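Local structure of ALDH21) (Physcomitrella patens subsp. patens, 5MZ5) at residues 191-196 and 473-478; 141-146 and 492-497; 319-324 and 440-445. The protein oxidises succinic semialdehyde to succinate with NADP(+) as its coenzyme, and belongs to the aldehyde dehydrogenase family. One frame throughout, in Å; residues are numbered along the deposited sequence.

Contact 1: residues 191-196 and 473-478; sequences PLNLVA and ALRVDS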
loop_
_atom_site.group_PDB
_atom_site.type_symbol
_atom_site.label_atom_id
_atom_site.label_comp_id
_atom_site.label_asym_id
_atom_site.label_seq_id
_atom_site.Cartn_x
_atom_site.Cartn_y
_atom_site.Cartn_z
ATOM N N PRO A 191 -6.064 11.941 -30.614
ATOM C CA PRO A 191 -7.525 11.959 -30.411
ATOM C C PRO A 191 -8.173 10.664 -29.946
ATOM O O PRO A 191 -9.367 10.675 -29.622
ATOM C CB PRO A 191 -8.072 12.403 -31.764
ATOM C CG PRO A 191 -7.039 12.037 -32.737
ATOM C CD PRO A 191 -5.725 12.167 -32.036
ATOM N N LEU A 192 -7.414 9.571 -29.901
ATOM C CA LEU A 192 -7.948 8.324 -29.382
ATOM C C LEU A 192 -7.360 8.040 -27.993
ATOM O O LEU A 192 -8.116 7.888 -27.034
ATOM C CB LEU A 192 -7.719 7.166 -30.367
ATOM C CG LEU A 192 -8.242 5.792 -29.939
ATOM C CD1 LEU A 192 -9.770 5.724 -29.977
ATOM C CD2 LEU A 192 -7.619 4.694 -30.768
ATOM N N ASN A 193 -6.018 8.005 -27.889
ATOM C CA ASN A 193 -5.319 7.716 -26.645
ATOM C C ASN A 193 -5.591 8.729 -25.537
ATOM O O ASN A 193 -5.795 8.320 -24.398
ATOM C CB ASN A 193 -3.806 7.526 -26.865
ATOM C CG ASN A 193 -3.083 7.037 -25.617
ATOM O OD1 ASN A 193 -2.414 7.803 -24.927
ATOM N ND2 ASN A 193 -3.343 5.819 -25.205
ATOM N N LEU A 194 -5.600 10.029 -25.850
ATOM C CA LEU A 194 -5.817 11.038 -24.817
ATOM C C LEU A 194 -7.294 11.126 -24.416
ATOM O O LEU A 194 -7.596 11.607 -23.319
ATOM C CB LEU A 194 -5.179 12.398 -25.150
ATOM C CG LEU A 194 -3.612 12.367 -25.129
ATOM C CD1 LEU A 194 -2.993 13.680 -25.636
ATOM C CD2 LEU A 194 -3.066 12.030 -23.745
ATOM N N VAL A 195 -8.185 10.511 -25.222
ATOM C CA VAL A 195 -9.604 10.338 -24.875
ATOM C C VAL A 195 -9.676 9.141 -23.906
ATOM O O VAL A 195 -10.282 9.252 -22.830
ATOM C CB VAL A 195 -10.502 10.135 -26.124
ATOM C CG1 VAL A 195 -11.858 9.532 -25.742
ATOM C CG2 VAL A 195 -10.685 11.447 -26.871
ATOM N N ALA A 196 -9.027 8.004 -24.291
ATOM C CA ALA A 196 -8.960 6.763 -23.503
ATOM C C ALA A 196 -8.471 7.024 -22.074
ATOM O O ALA A 196 -9.046 6.475 -21.135
ATOM C CB ALA A 196 -8.055 5.735 -24.192
ATOM N N ALA A 473 10.306 11.943 -24.598
ATOM C CA ALA A 473 9.085 11.607 -25.321
ATOM C C ALA A 473 8.484 10.229 -24.945
ATOM O O ALA A 473 7.444 9.845 -25.481
ATOM C CB ALA A 473 9.299 11.732 -26.822
ATOM N N LEU A 474 9.061 9.555 -23.951
ATOM C CA LEU A 474 8.587 8.262 -23.485
ATOM C C LEU A 474 7.441 8.351 -22.478
ATOM O O LEU A 474 7.529 9.059 -21.481
ATOM C CB LEU A 474 9.757 7.425 -22.936
ATOM C CG LEU A 474 9.459 5.991 -22.459
ATOM C CD1 LEU A 474 8.960 5.106 -23.606
ATOM C CD2 LEU A 474 10.706 5.376 -21.833
ATOM N N ARG A 475 6.362 7.617 -22.758
ATOM C CA ARG A 475 5.226 7.468 -21.871
ATOM C C ARG A 475 4.692 6.033 -21.867
ATOM O O ARG A 475 4.326 5.503 -22.919
ATOM C CB ARG A 475 4.088 8.459 -22.182
ATOM C CG ARG A 475 2.957 8.358 -21.124
ATOM C CD ARG A 475 1.695 9.067 -21.541
ATOM N NE ARG A 475 0.653 8.935 -20.524
ATOM C CZ ARG A 475 -0.531 9.532 -20.584
ATOM N NH1 ARG A 475 -0.849 10.286 -21.629
ATOM N NH2 ARG A 475 -1.397 9.401 -19.587
ATOM N N VAL A 476 4.609 5.432 -20.670
ATOM C CA VAL A 476 3.979 4.133 -20.457
ATOM C C VAL A 476 2.574 4.491 -19.956
ATOM O O VAL A 476 2.430 5.327 -19.064
ATOM C CB VAL A 476 4.753 3.194 -19.493
ATOM C CG1 VAL A 476 4.045 1.840 -19.365
ATOM C CG2 VAL A 476 6.186 2.994 -19.976
ATOM N N ASP A 477 1.539 3.854 -20.521
ATOM C CA ASP A 477 0.142 4.184 -20.225
ATOM C C ASP A 477 -0.294 3.883 -18.768
ATOM O O ASP A 477 -1.369 4.337 -18.355
ATOM C CB ASP A 477 -0.779 3.548 -21.262
ATOM C CG ASP A 477 -0.516 4.120 -22.652
ATOM O OD1 ASP A 477 -0.912 5.273 -22.906
ATOM O OD2 ASP A 477 0.166 3.452 -23.446
ATOM N N SER A 478 0.591 3.241 -17.967
ATOM C CA SER A 478 0.343 2.986 -16.552
ATOM C C SER A 478 1.111 3.936 -15.616
ATOM O O SER A 478 0.858 3.941 -14.406
ATOM C CB SER A 478 0.659 1.531 -16.210
ATOM O OG SER A 478 2.034 1.256 -16.389
#

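Contact 2: residues 141-146 and 492-497; sequences IDTFQV and EGVKYA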
loop_
_atom_site.group_PDB
_atom_site.type_symbol
_atom_site.label_atom_id
_atom_site.label_comp_id
_atom_site.label_asym_id
_atom_site.label_seq_id
_atom_site.Cartn_x
_atom_site.Cartn_y
_atom_site.Cartn_z
ATOM N N ILE A 141 -5.566 0.308 -26.563
ATOM C CA ILE A 141 -5.894 -1.065 -26.147
ATOM C C ILE A 141 -5.267 -1.326 -24.757
ATOM O O ILE A 141 -5.979 -1.777 -23.862
ATOM C CB ILE A 141 -5.574 -2.144 -27.231
ATOM C CG1 ILE A 141 -6.572 -2.023 -28.417
ATOM C CG2 ILE A 141 -5.607 -3.581 -26.653
ATOM C CD1 ILE A 141 -6.198 -2.683 -29.714
ATOM N N ASP A 142 -3.988 -0.924 -24.553
ATOM C CA ASP A 142 -3.304 -1.082 -23.266
ATOM C C ASP A 142 -3.967 -0.257 -22.158
ATOM O O ASP A 142 -4.050 -0.727 -21.033
ATOM C CB ASP A 142 -1.811 -0.685 -23.351
ATOM C CG ASP A 142 -0.893 -1.581 -24.170
ATOM O OD1 ASP A 142 -1.319 -2.710 -24.526
ATOM O OD2 ASP A 142 0.255 -1.154 -24.454
ATOM N N THR A 143 -4.416 0.969 -22.477
ATOM C CA THR A 143 -5.055 1.902 -21.545
ATOM C C THR A 143 -6.383 1.322 -21.046
ATOM O O THR A 143 -6.621 1.320 -19.839
ATOM C CB THR A 143 -5.210 3.286 -22.205
ATOM O OG1 THR A 143 -3.912 3.745 -22.569
ATOM C CG2 THR A 143 -5.883 4.313 -21.301
ATOM N N PHE A 144 -7.232 0.835 -21.974
ATOM C CA PHE A 144 -8.510 0.220 -21.616
ATOM C C PHE A 144 -8.295 -1.102 -20.850
ATOM O O PHE A 144 -9.083 -1.414 -19.957
ATOM C CB PHE A 144 -9.404 0.016 -22.851
ATOM C CG PHE A 144 -10.246 1.230 -23.142
ATOM C CD1 PHE A 144 -11.419 1.474 -22.427
ATOM C CD2 PHE A 144 -9.851 2.155 -24.105
ATOM C CE1 PHE A 144 -12.183 2.621 -22.667
ATOM C CE2 PHE A 144 -10.628 3.289 -24.362
ATOM C CZ PHE A 144 -11.774 3.532 -23.623
ATOM N N GLN A 145 -7.209 -1.840 -21.184
ATOM C CA GLN A 145 -6.838 -3.099 -20.538
ATOM C C GLN A 145 -6.380 -2.844 -19.110
ATOM O O GLN A 145 -6.839 -3.540 -18.219
ATOM C CB GLN A 145 -5.789 -3.895 -21.350
ATOM C CG GLN A 145 -5.428 -5.266 -20.715
ATOM C CD GLN A 145 -6.617 -6.203 -20.635
ATOM O OE1 GLN A 145 -7.403 -6.325 -21.574
ATOM N NE2 GLN A 145 -6.808 -6.852 -19.495
ATOM N N VAL A 146 -5.527 -1.812 -18.884
ATOM C CA VAL A 146 -5.080 -1.418 -17.539
ATOM C C VAL A 146 -6.329 -1.027 -16.713
ATOM O O VAL A 146 -6.438 -1.443 -15.557
ATOM C CB VAL A 146 -4.006 -0.282 -17.544
ATOM C CG1 VAL A 146 -3.719 0.222 -16.131
ATOM C CG2 VAL A 146 -2.709 -0.743 -18.212
ATOM N N GLU A 492 -2.393 11.774 -14.909
ATOM C CA GLU A 492 -3.094 10.776 -15.690
ATOM C C GLU A 492 -2.190 9.538 -15.683
ATOM O O GLU A 492 -1.180 9.510 -14.978
ATOM C CB GLU A 492 -3.546 11.273 -17.066
ATOM C CG GLU A 492 -4.749 12.196 -16.937
ATOM C CD GLU A 492 -5.530 12.543 -18.195
ATOM O OE1 GLU A 492 -6.565 13.225 -18.059
ATOM O OE2 GLU A 492 -5.154 12.103 -19.304
ATOM N N GLY A 493 -2.598 8.506 -16.383
ATOM C CA GLY A 493 -2.054 7.169 -16.214
ATOM C C GLY A 493 -3.183 6.579 -15.394
ATOM O O GLY A 493 -3.630 7.201 -14.418
ATOM N N VAL A 494 -3.761 5.484 -15.880
ATOM C CA VAL A 494 -5.043 4.933 -15.439
ATOM C C VAL A 494 -5.294 4.985 -13.915
ATOM O O VAL A 494 -6.280 5.609 -13.520
ATOM C CB VAL A 494 -5.315 3.527 -16.009
ATOM C CG1 VAL A 494 -6.639 2.986 -15.497
ATOM C CG2 VAL A 494 -5.298 3.547 -17.533
ATOM N N LYS A 495 -4.436 4.355 -13.071
ATOM C CA LYS A 495 -4.698 4.321 -11.619
ATOM C C LYS A 495 -4.643 5.722 -10.957
ATOM O O LYS A 495 -5.395 5.977 -10.027
ATOM C CB LYS A 495 -3.829 3.278 -10.890
ATOM C CG LYS A 495 -2.348 3.615 -10.735
ATOM C CD LYS A 495 -1.639 2.467 -10.014
ATOM C CE LYS A 495 -0.237 2.813 -9.581
ATOM N NZ LYS A 495 0.577 1.590 -9.340
ATOM N N TYR A 496 -3.844 6.641 -11.489
ATOM C CA TYR A 496 -3.745 8.027 -10.984
ATOM C C TYR A 496 -4.943 8.862 -11.432
ATOM O O TYR A 496 -5.468 9.629 -10.626
ATOM C CB TYR A 496 -2.403 8.671 -11.396
ATOM C CG TYR A 496 -1.219 7.782 -11.082
ATOM C CD1 TYR A 496 -0.761 6.844 -12.006
ATOM C CD2 TYR A 496 -0.591 7.834 -9.838
ATOM C CE1 TYR A 496 0.294 5.983 -11.701
ATOM C CE2 TYR A 496 0.461 6.971 -9.521
ATOM C CZ TYR A 496 0.918 6.072 -10.468
ATOM O OH TYR A 496 1.972 5.255 -10.155
ATOM N N ALA A 497 -5.393 8.709 -12.718
ATOM C CA ALA A 497 -6.593 9.409 -13.204
ATOM C C ALA A 497 -7.808 8.945 -12.395
ATOM O O ALA A 497 -8.631 9.778 -12.012
ATOM C CB ALA A 497 -6.820 9.148 -14.684
#

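Contact 3: residues 319-324 and 440-445; sequences SCIHMQ and YGLQSG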
loop_
_atom_site.group_PDB
_atom_site.type_symbol
_atom_site.label_atom_id
_atom_site.label_comp_id
_atom_site.label_asym_id
_atom_site.label_seq_id
_atom_site.Cartn_x
_atom_site.Cartn_y
_atom_site.Cartn_z
ATOM N N SER A 319 3.344 16.890 -29.830
ATOM C CA SER A 319 3.231 16.134 -28.600
ATOM C C SER A 319 3.647 17.031 -27.457
ATOM O O SER A 319 4.582 17.818 -27.589
ATOM C CB SER A 319 4.133 14.902 -28.657
ATOM O OG SER A 319 4.231 14.263 -27.397
ATOM N N CYS A 320 2.951 16.898 -26.330
ATOM C CA CYS A 320 3.204 17.659 -25.112
ATOM C C CYS A 320 4.532 17.249 -24.461
ATOM O O CYS A 320 5.049 18.006 -23.651
ATOM C CB CYS A 320 2.025 17.529 -24.147
ATOM S SG CYS A 320 0.438 18.106 -24.823
ATOM N N ILE A 321 5.110 16.074 -24.865
ATOM C CA ILE A 321 6.409 15.582 -24.377
ATOM C C ILE A 321 7.459 15.492 -25.515
ATOM O O ILE A 321 8.478 14.823 -25.361
ATOM C CB ILE A 321 6.324 14.280 -23.535
ATOM C CG1 ILE A 321 5.640 13.116 -24.319
ATOM C CG2 ILE A 321 5.660 14.577 -22.188
ATOM C CD1 ILE A 321 5.533 11.726 -23.547
ATOM N N HIS A 322 7.227 16.213 -26.630
ATOM C CA HIS A 322 8.177 16.330 -27.735
ATOM C C HIS A 322 9.513 16.866 -27.180
ATOM O O HIS A 322 9.498 17.746 -26.324
ATOM C CB HIS A 322 7.599 17.300 -28.785
ATOM C CG HIS A 322 8.621 17.962 -29.672
ATOM N ND1 HIS A 322 8.672 19.337 -29.808
ATOM C CD2 HIS A 322 9.560 17.408 -30.477
ATOM C CE1 HIS A 322 9.672 19.576 -30.638
ATOM N NE2 HIS A 322 10.235 18.446 -31.067
ATOM N N MET A 323 10.660 16.295 -27.603
ATOM C CA MET A 323 11.968 16.787 -27.136
ATOM C C MET A 323 12.304 18.059 -27.930
ATOM O O MET A 323 12.719 17.999 -29.093
ATOM C CB MET A 323 13.055 15.713 -27.261
ATOM C CG MET A 323 14.436 16.147 -26.771
ATOM S SD MET A 323 15.704 14.996 -27.381
ATOM C CE MET A 323 15.851 15.568 -29.092
ATOM N N GLN A 324 12.065 19.214 -27.303
ATOM C CA GLN A 324 12.278 20.516 -27.933
ATOM C C GLN A 324 13.712 21.021 -27.770
ATOM O O GLN A 324 14.205 21.715 -28.650
ATOM C CB GLN A 324 11.276 21.537 -27.381
ATOM C CG GLN A 324 11.185 22.815 -28.217
ATOM C CD GLN A 324 10.103 23.730 -27.702
ATOM O OE1 GLN A 324 8.961 23.316 -27.467
ATOM N NE2 GLN A 324 10.441 24.991 -27.491
ATOM N N TYR A 440 7.464 25.558 -18.178
ATOM C CA TYR A 440 6.814 24.245 -18.290
ATOM C C TYR A 440 7.534 23.268 -17.340
ATOM O O TYR A 440 8.568 23.618 -16.770
ATOM C CB TYR A 440 6.869 23.747 -19.737
ATOM C CG TYR A 440 6.238 24.679 -20.754
ATOM C CD1 TYR A 440 4.870 24.633 -21.022
ATOM C CD2 TYR A 440 7.011 25.592 -21.465
ATOM C CE1 TYR A 440 4.291 25.472 -21.980
ATOM C CE2 TYR A 440 6.449 26.420 -22.437
ATOM C CZ TYR A 440 5.086 26.361 -22.690
ATOM O OH TYR A 440 4.535 27.202 -23.636
ATOM N N GLY A 441 6.982 22.069 -17.156
ATOM C CA GLY A 441 7.581 21.061 -16.286
ATOM C C GLY A 441 6.935 19.704 -16.408
ATOM O O GLY A 441 6.552 19.108 -15.406
ATOM N N LEU A 442 6.821 19.204 -17.636
ATOM C CA LEU A 442 6.163 17.934 -17.908
ATOM C C LEU A 442 7.120 16.757 -17.774
ATOM O O LEU A 442 7.012 15.988 -16.813
ATOM C CB LEU A 442 5.460 18.022 -19.286
ATOM C CG LEU A 442 4.406 16.993 -19.724
ATOM C CD1 LEU A 442 3.628 16.418 -18.595
ATOM C CD2 LEU A 442 3.448 17.605 -20.710
ATOM N N GLN A 443 8.069 16.627 -18.704
ATOM C CA GLN A 443 9.058 15.552 -18.700
ATOM C C GLN A 443 10.417 16.046 -19.147
ATOM O O GLN A 443 10.523 17.076 -19.804
ATOM C CB GLN A 443 8.603 14.329 -19.532
ATOM C CG GLN A 443 7.436 13.582 -18.904
ATOM C CD GLN A 443 7.162 12.180 -19.378
ATOM O OE1 GLN A 443 6.347 11.482 -18.789
ATOM N NE2 GLN A 443 7.811 11.721 -20.440
ATOM N N SER A 444 11.457 15.328 -18.741
ATOM C CA SER A 444 12.863 15.576 -19.081
ATOM C C SER A 444 13.517 14.230 -19.362
ATOM O O SER A 444 13.048 13.206 -18.873
ATOM C CB SER A 444 13.574 16.254 -17.919
ATOM O OG SER A 444 13.301 17.643 -17.908
ATOM N N GLY A 445 14.586 14.250 -20.147
ATOM C CA GLY A 445 15.358 13.075 -20.502
ATOM C C GLY A 445 16.810 13.260 -20.110
ATOM O O GLY A 445 17.304 14.388 -20.069
#

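Contact 1: residues 191-196 and 473-478
Asn193 and Asp477 are the residues whose backbones come nearest, with 9.1 Å between Asn193 CA and Asp477 CA. The gap is bridged by side chains alone. Residues 191-196 lead into helix 193-205, which follows strand 182-185 in the Rossmann-type coenzyme domain. Residues 473-478 are part of the irregular loop between strands 465-468 and 488-489. Leu192 O accepts the Ala196 backbone N-H at 2.9 Å, which closes the first helical turn. Glu136 OE1, on helix 130-151, takes hydrogen bonds from Leu192 N and Asn193 N.

The polar half of the contact joins Asn193 and Asp477. With chi1 at -172°, Asn193 CG stands opposite the backbone N, and this brings ND2 up to Asp477. Asn193 ND2 gives Asp477 OD1 a weak hydrogen bond of 3.4 Å with an N-H...O angle of 144°. The amide and carboxylate planes are 68° apart. His197 NE2 is the stronger partner of Asp477 OD1. On the other oxygen, Asp477 OD2 forms a salt bridge with Arg139 NE. Arg139 binds succinate, so Asp477 is a second-shell residue that would tend to steady that guanidinium. Asn193 OD1 is hydrogen-bonded to a glycerol, probably from the crystallisation liquor.

The other half is Leu194 against Arg475. Arg475 also binds succinate. Its chain is extended from CG to NE, which carries the guanidinium across from the loop to the helix. Tyr481, another succinate-binding residue, makes a cation-pi contact with it. The two arginines belong to a site made for an anion. The leucine meets the guanidinium at its edge and in its plane: the methyl Leu194 CD2 lies 3.5 Å from Arg475 NH1.

Contact 2: residues 141-146 and 492-497
Val146 and Thr143 on helix 130-151 meet Val494 at the start of helix 494-500. This is a helix-to-helix contact in which one valine of an N-terminal turn rests on a long helix. The nearest backbones are those of Val146 and Val494, 6.7 Å between Val146 CA and Val494 CA.

The apolar contacts carry it. Val146 CG1 lies 3.7 Å from Val494 CB, and the two side chains run past each other in opposite directions. Thr143 turns its methyl to the same valine, with Thr143 CG2 3.9 Å from Val494 CG2. Val494 has CG1 opposite the backbone N (chi1 179°), which leaves CG2 beside that N and against Thr143. From the second subunit, Ile163 packs on Val146, so this small apolar patch continues into the interface.

No hydrogen bond crosses. Thr143 OG1 bonds to Arg139 O, one turn back on its own helix. Gly493 is the N-cap of helix 494-500, and its O accepts Ala497 N at 2.9 Å. At its backbone angles (phi 102°, psi 123°) a side chain would collide with the carbonyl O of Glu492, so glycine suits the position.

One backbone atom also joins the apolar contact: Thr143 O lies 3.5 Å from the methyl carbon Val494 CG2.

Contact 3: residues 319-324 and 440-445
Leu442 meets Cys320 and Ile321 through its branched end. Leu442 CD2 comes closest to the backbone, 3.4 Å from Cys320 O. The same Leu442 CD2 lies 3.7 Å from Cys320 CB. The methyl therefore rests on the carbonyl oxygen and the base of the cysteine side chain, and SG is not the atom that touches. Ile321 CG2 approaches Leu442 CG at 3.7 Å, and the two side chains cross at about a right angle. Ile321 also reaches Gln443. Its CG1 stands between the backbone N and the carbonyl carbon (chi1 57°), and this carries Ile321 CD1 to within 3.9 Å of Gln443 NE2. An alanine in place of Leu442 would probably open a gap beside Cys320 CB and leave Ile321 CG2 without its nearest apolar partner across the contact.

The next shell sets these groups in place. Residues 319-322 form a type I turn, with His322 N bonded to Ser319 O at 3.2 Å. Ser319 OG accepts Ile321 N, an ST turn, and is also bonded to Tyr314 OH. Gln443 NE2 bonds to Pro472 O and Leu474 O, which ties its extended chain to the loop beyond.

Further out, both segments lead into the mixed sheet of the domain that carries the cysteine. Strands 323-329 and 443-447 run parallel to strand 290-294, which pairs with both of them.

Ser319 and Cys320 bind succinate, and Cys320 also binds NADP(+). No hydrogen bond crosses between the two segments. Carbon from Leu442 backs the turn that carries Cys320, which is consistent with the turn being held by shape on this side.

In the fold
The first segments come in the order 141-146, 191-196, 319-324. Their partners follow in reverse: 440-445, 473-478, 492-497. Contact 3 is thus the innermost closure and contact 2 the outermost. The centres of contacts 1 and 2 are about 8 Å apart, and those of contacts 1 and 3 about 14 Å. Contacts 2 and 3 do not touch, with centres about 20 Å apart. Contact 1 lies between them and touches both. The loop 473-478 runs from the sheet with strands 323-329 and 443-447 to helices 130-151 and 193-205. It thus joins the cysteine side of the succinate site to its arginine side. Contacts 1 and 2 also reach the second subunit.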